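PDB 1XJC: MobB protein homolog from Geobacillus stearothermophilus, which probably binds a guanine nucleotide through a P-loop and assists the synthesis of molybdopterin guanine dinucleotide. Local coordinates for residues 6-17 against 102-113. Residues are numbered along the deposited sequence; the frame is centred on the assembly and turned at random.
Sequences VWQVVGYKHSGK and VEGYKQERHPKV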
loop_
_atom_site.group_PDB
_atom_site.type_symbol
_atom_site.label_atom_id
_atom_site.label_comp_id
_atom_site.label_asym_id
_atom_site.label_seq_id
_atom_site.Cartn_x
_atom_site.Cartn_y
_atom_site.Cartn_z
ATOM N N VAL A 6 -1.915 7.620 5.073
ATOM C CA VAL A 6 -1.277 6.321 4.849
ATOM C C VAL A 6 -2.274 5.233 4.480
ATOM O O VAL A 6 -3.269 5.064 5.165
ATOM C CB VAL A 6 -0.548 5.842 6.126
ATOM C CG1 VAL A 6 0.166 4.502 5.862
ATOM C CG2 VAL A 6 0.437 6.924 6.600
ATOM N N TRP A 7 -2.000 4.498 3.404
ATOM C CA TRP A 7 -2.868 3.402 2.984
ATOM C C TRP A 7 -2.038 2.144 2.779
ATOM O O TRP A 7 -0.914 2.212 2.298
ATOM C CB TRP A 7 -3.594 3.729 1.672
ATOM C CG TRP A 7 -4.774 4.640 1.852
ATOM C CD1 TRP A 7 -4.748 5.966 2.159
ATOM C CD2 TRP A 7 -6.158 4.273 1.747
ATOM N NE1 TRP A 7 -6.035 6.453 2.258
ATOM C CE2 TRP A 7 -6.918 5.435 2.009
ATOM C CE3 TRP A 7 -6.825 3.075 1.459
ATOM C CZ2 TRP A 7 -8.323 5.436 1.990
ATOM C CZ3 TRP A 7 -8.222 3.070 1.441
ATOM C CH2 TRP A 7 -8.955 4.246 1.707
ATOM N N GLN A 8 -2.603 0.992 3.121
ATOM C CA GLN A 8 -1.884 -0.252 2.960
ATOM C C GLN A 8 -2.433 -1.133 1.850
ATOM O O GLN A 8 -3.632 -1.131 1.544
ATOM C CB GLN A 8 -1.912 -1.043 4.258
ATOM C CG GLN A 8 -1.073 -0.468 5.368
ATOM C CD GLN A 8 -1.233 -1.245 6.648
ATOM O OE1 GLN A 8 -0.731 -2.374 6.775
ATOM N NE2 GLN A 8 -1.945 -0.662 7.609
ATOM N N VAL A 9 -1.532 -1.897 1.254
ATOM C CA VAL A 9 -1.877 -2.836 0.203
ATOM C C VAL A 9 -1.381 -4.165 0.753
ATOM O O VAL A 9 -0.177 -4.348 0.966
ATOM C CB VAL A 9 -1.163 -2.487 -1.120
ATOM C CG1 VAL A 9 -1.350 -3.636 -2.135
ATOM C CG2 VAL A 9 -1.733 -1.171 -1.685
ATOM N N VAL A 10 -2.305 -5.080 1.032
ATOM C CA VAL A 10 -1.932 -6.381 1.584
ATOM C C VAL A 10 -2.397 -7.549 0.716
ATOM O O VAL A 10 -3.450 -7.481 0.063
ATOM C CB VAL A 10 -2.506 -6.568 3.017
ATOM C CG1 VAL A 10 -1.950 -5.485 3.936
ATOM C CG2 VAL A 10 -4.041 -6.494 2.991
ATOM N N GLY A 11 -1.607 -8.621 0.719
ATOM C CA GLY A 11 -1.937 -9.797 -0.060
ATOM C C GLY A 11 -0.743 -10.729 -0.178
ATOM O O GLY A 11 0.409 -10.330 0.065
ATOM N N TYR A 12 -1.014 -11.973 -0.557
ATOM C CA TYR A 12 0.036 -12.968 -0.705
ATOM C C TYR A 12 0.769 -12.800 -2.036
ATOM O O TYR A 12 0.450 -11.903 -2.827
ATOM C CB TYR A 12 -0.582 -14.360 -0.564
ATOM C CG TYR A 12 -1.158 -14.586 0.827
ATOM C CD1 TYR A 12 -0.325 -14.595 1.949
ATOM C CD2 TYR A 12 -2.535 -14.742 1.028
ATOM C CE1 TYR A 12 -0.847 -14.751 3.238
ATOM C CE2 TYR A 12 -3.067 -14.897 2.309
ATOM C CZ TYR A 12 -2.219 -14.902 3.409
ATOM O OH TYR A 12 -2.722 -15.071 4.681
ATOM N N LYS A 13 1.764 -13.651 -2.267
ATOM C CA LYS A 13 2.562 -13.608 -3.499
ATOM C C LYS A 13 1.686 -13.702 -4.748
ATOM O O LYS A 13 0.755 -14.497 -4.789
ATOM C CB LYS A 13 3.593 -14.750 -3.493
ATOM C CG LYS A 13 4.226 -15.030 -4.855
ATOM C CD LYS A 13 5.693 -15.416 -4.754
ATOM C CE LYS A 13 6.546 -14.199 -4.392
ATOM N NZ LYS A 13 8.004 -14.529 -4.336
ATOM N N HIS A 14 1.980 -12.865 -5.743
ATOM C CA HIS A 14 1.239 -12.843 -7.016
ATOM C C HIS A 14 -0.258 -12.585 -6.850
ATOM O O HIS A 14 -1.054 -13.004 -7.686
ATOM C CB HIS A 14 1.441 -14.171 -7.771
ATOM C CG HIS A 14 2.881 -14.542 -7.970
ATOM N ND1 HIS A 14 3.303 -15.848 -8.108
ATOM C CD2 HIS A 14 3.994 -13.778 -8.082
ATOM C CE1 HIS A 14 4.612 -15.871 -8.300
ATOM N NE2 HIS A 14 5.056 -14.629 -8.291
ATOM N N SER A 15 -0.648 -11.908 -5.773
ATOM C CA SER A 15 -2.053 -11.598 -5.552
ATOM C C SER A 15 -2.508 -10.427 -6.432
ATOM O O SER A 15 -3.706 -10.247 -6.673
ATOM C CB SER A 15 -2.275 -11.246 -4.083
ATOM O OG SER A 15 -1.472 -10.145 -3.684
ATOM N N GLY A 16 -1.544 -9.638 -6.906
ATOM C CA GLY A 16 -1.844 -8.474 -7.733
ATOM C C GLY A 16 -1.438 -7.153 -7.078
ATOM O O GLY A 16 -1.681 -6.064 -7.628
ATOM N N LYS A 17 -0.807 -7.222 -5.906
ATOM C CA LYS A 17 -0.393 -5.997 -5.238
ATOM C C LYS A 17 0.604 -5.160 -6.046
ATOM O O LYS A 17 0.612 -3.939 -5.916
ATOM C CB LYS A 17 0.141 -6.291 -3.824
ATOM C CG LYS A 17 1.091 -7.435 -3.719
ATOM C CD LYS A 17 1.301 -7.852 -2.262
ATOM C CE LYS A 17 2.328 -8.960 -2.173
ATOM N NZ LYS A 17 2.583 -9.335 -0.757
ATOM N N VAL A 102 1.686 1.745 1.603
ATOM C CA VAL A 102 2.441 0.732 2.309
ATOM C C VAL A 102 2.044 -0.668 1.876
ATOM O O VAL A 102 0.870 -1.049 1.982
ATOM C CB VAL A 102 2.188 0.863 3.829
ATOM C CG1 VAL A 102 2.871 -0.266 4.571
ATOM C CG2 VAL A 102 2.659 2.233 4.322
ATOM N N GLU A 103 3.022 -1.434 1.399
ATOM C CA GLU A 103 2.774 -2.803 0.982
ATOM C C GLU A 103 3.190 -3.752 2.113
ATOM O O GLU A 103 4.372 -3.861 2.438
ATOM C CB GLU A 103 3.564 -3.107 -0.289
ATOM C CG GLU A 103 2.978 -4.240 -1.112
ATOM C CD GLU A 103 3.853 -4.653 -2.281
ATOM O OE1 GLU A 103 4.408 -3.783 -2.985
ATOM O OE2 GLU A 103 3.972 -5.864 -2.506
ATOM N N GLY A 104 2.219 -4.423 2.730
ATOM C CA GLY A 104 2.527 -5.335 3.819
ATOM C C GLY A 104 2.205 -4.755 5.192
ATOM O O GLY A 104 1.340 -3.887 5.305
ATOM N N TYR A 105 2.902 -5.233 6.228
ATOM C CA TYR A 105 2.694 -4.772 7.613
ATOM C C TYR A 105 1.211 -4.943 7.963
ATOM O O TYR A 105 0.601 -4.073 8.612
ATOM C CB TYR A 105 3.078 -3.293 7.741
ATOM C CG TYR A 105 4.510 -2.983 7.351
ATOM C CD1 TYR A 105 5.559 -3.130 8.264
ATOM C CD2 TYR A 105 4.819 -2.587 6.056
ATOM C CE1 TYR A 105 6.888 -2.889 7.877
ATOM C CE2 TYR A 105 6.125 -2.346 5.665
ATOM C CZ TYR A 105 7.158 -2.500 6.575
ATOM O OH TYR A 105 8.450 -2.281 6.148
ATOM N N LYS A 106 0.648 -6.075 7.544
ATOM C CA LYS A 106 -0.773 -6.370 7.733
ATOM C C LYS A 106 -1.344 -6.191 9.131
ATOM O O LYS A 106 -2.557 -6.022 9.281
ATOM C CB LYS A 106 -1.099 -7.783 7.222
ATOM C CG LYS A 106 -0.572 -8.917 8.093
ATOM C CD LYS A 106 -0.957 -10.296 7.530
ATOM C CE LYS A 106 -0.385 -11.416 8.407
ATOM N NZ LYS A 106 -0.714 -12.801 7.915
ATOM N N GLN A 107 -0.500 -6.221 10.158
ATOM C CA GLN A 107 -1.000 -6.033 11.513
ATOM C C GLN A 107 -1.254 -4.548 11.803
ATOM O O GLN A 107 -1.972 -4.211 12.751
ATOM C CB GLN A 107 -0.013 -6.608 12.556
ATOM C CG GLN A 107 1.272 -5.792 12.796
ATOM C CD GLN A 107 2.303 -5.959 11.682
ATOM O OE1 GLN A 107 2.113 -6.748 10.761
ATOM N NE2 GLN A 107 3.410 -5.225 11.778
ATOM N N GLU A 108 -0.674 -3.653 11.002
ATOM C CA GLU A 108 -0.888 -2.221 11.244
ATOM C C GLU A 108 -2.338 -1.894 10.924
ATOM O O GLU A 108 -2.986 -2.624 10.172
ATOM C CB GLU A 108 0.076 -1.368 10.407
ATOM C CG GLU A 108 1.523 -1.546 10.813
ATOM C CD GLU A 108 1.740 -1.192 12.265
ATOM O OE1 GLU A 108 1.548 -0.024 12.638
ATOM O OE2 GLU A 108 2.089 -2.090 13.050
ATOM N N ARG A 109 -2.845 -0.792 11.466
ATOM C CA ARG A 109 -4.256 -0.472 11.289
ATOM C C ARG A 109 -4.681 0.667 10.348
ATOM O O ARG A 109 -5.762 1.239 10.518
ATOM C CB ARG A 109 -4.869 -0.265 12.681
ATOM C CG ARG A 109 -4.716 -1.501 13.587
ATOM C CD ARG A 109 -5.190 -1.233 15.010
ATOM N NE ARG A 109 -6.630 -1.000 15.070
ATOM C CZ ARG A 109 -7.542 -1.966 15.067
ATOM N NH1 ARG A 109 -7.164 -3.239 15.017
ATOM N NH2 ARG A 109 -8.833 -1.662 15.099
ATOM N N HIS A 110 -3.847 0.976 9.356
ATOM C CA HIS A 110 -4.154 2.027 8.382
ATOM C C HIS A 110 -5.219 1.489 7.413
ATOM O O HIS A 110 -5.356 0.281 7.256
ATOM C CB HIS A 110 -2.872 2.397 7.616
ATOM C CG HIS A 110 -1.742 2.820 8.512
ATOM N ND1 HIS A 110 -1.741 4.023 9.197
ATOM C CD2 HIS A 110 -0.608 2.174 8.885
ATOM C CE1 HIS A 110 -0.657 4.094 9.951
ATOM N NE2 HIS A 110 0.046 2.987 9.781
ATOM N N PRO A 111 -5.997 2.369 6.767
ATOM C CA PRO A 111 -7.000 1.817 5.843
ATOM C C PRO A 111 -6.275 0.977 4.798
ATOM O O PRO A 111 -5.223 1.373 4.299
ATOM C CB PRO A 111 -7.667 3.065 5.256
ATOM C CG PRO A 111 -6.606 4.128 5.398
ATOM C CD PRO A 111 -6.054 3.838 6.783
ATOM N N LYS A 112 -6.828 -0.182 4.476
ATOM C CA LYS A 112 -6.158 -1.059 3.529
ATOM C C LYS A 112 -6.993 -1.688 2.435
ATOM O O LYS A 112 -8.225 -1.865 2.553
ATOM C CB LYS A 112 -5.438 -2.176 4.292
ATOM C CG LYS A 112 -6.293 -2.904 5.328
ATOM C CD LYS A 112 -5.491 -3.997 6.068
ATOM C CE LYS A 112 -4.286 -3.426 6.844
ATOM N NZ LYS A 112 -4.622 -2.629 8.083
ATOM N N VAL A 113 -6.305 -2.007 1.348
ATOM C CA VAL A 113 -6.935 -2.680 0.233
ATOM C C VAL A 113 -6.372 -4.100 0.306
ATOM O O VAL A 113 -5.162 -4.291 0.411
ATOM C CB VAL A 113 -6.551 -2.045 -1.111
ATOM C CG1 VAL A 113 -7.162 -2.883 -2.265
ATOM C CG2 VAL A 113 -7.041 -0.583 -1.156
#
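Trp-7 lays one face of its indole against the ring of Pro-111: CG of Pro-111 sits 3.7 Å from the centroid of the five-membered ring of Trp-7, a CH-pi contact made nearly along the normal. With CG anti to the carbonyl carbon (chi1 -79°), the indole is swung over the proline, whose CB reaches on across the six-membered ring. Replacing the indole of Trp-7 by the methyl of an alanine is likely to uncover the Pro-111 ring and open a gap where strand 112-116 begins. In a second CH-pi contact the roles are exchanged: CG1 of Val-6 stands over one face of the His-110 imidazole, 3.8 Å from its centroid, while meeting CG2 of Val-102 at 3.7 Å.

From here strand 6-10 is tightly bound along both edges, parallel to strands 99-103 and 112-116: Val-102 N reaches Trp-7 O at 2.7 Å and Gly-104 N reaches Val-9 O, while Gln-8 N bonds Pro-111 O and Val-10 N meets Val-113 O at 3.0 Å almost in line (174°). The buried side chain of Gln-8 extends into the turn 105-108. Beside it Lys-112, bent at its end, bonds Glu-108 O at 2.7 Å and His-110 O through NZ, with Ala-129 O as a further partner.

Toward the carboxyl end of the strand the contact loosens. Exposed Lys-106 touches Val-10 only through its aliphatic base. Lys-17, its chain extended, donates from NZ to Gly-11 O (2.5 Å). The Glu-103 side chain crosses it at about a right angle and sets OE2 3.3 Å from CD of Lys-17, with NZ beyond salt-bridge range. A central parallel strand leading through a glycine-containing loop into helix 17-30 is consistent with the Walker A P-loop of a P-loop NTPase fold.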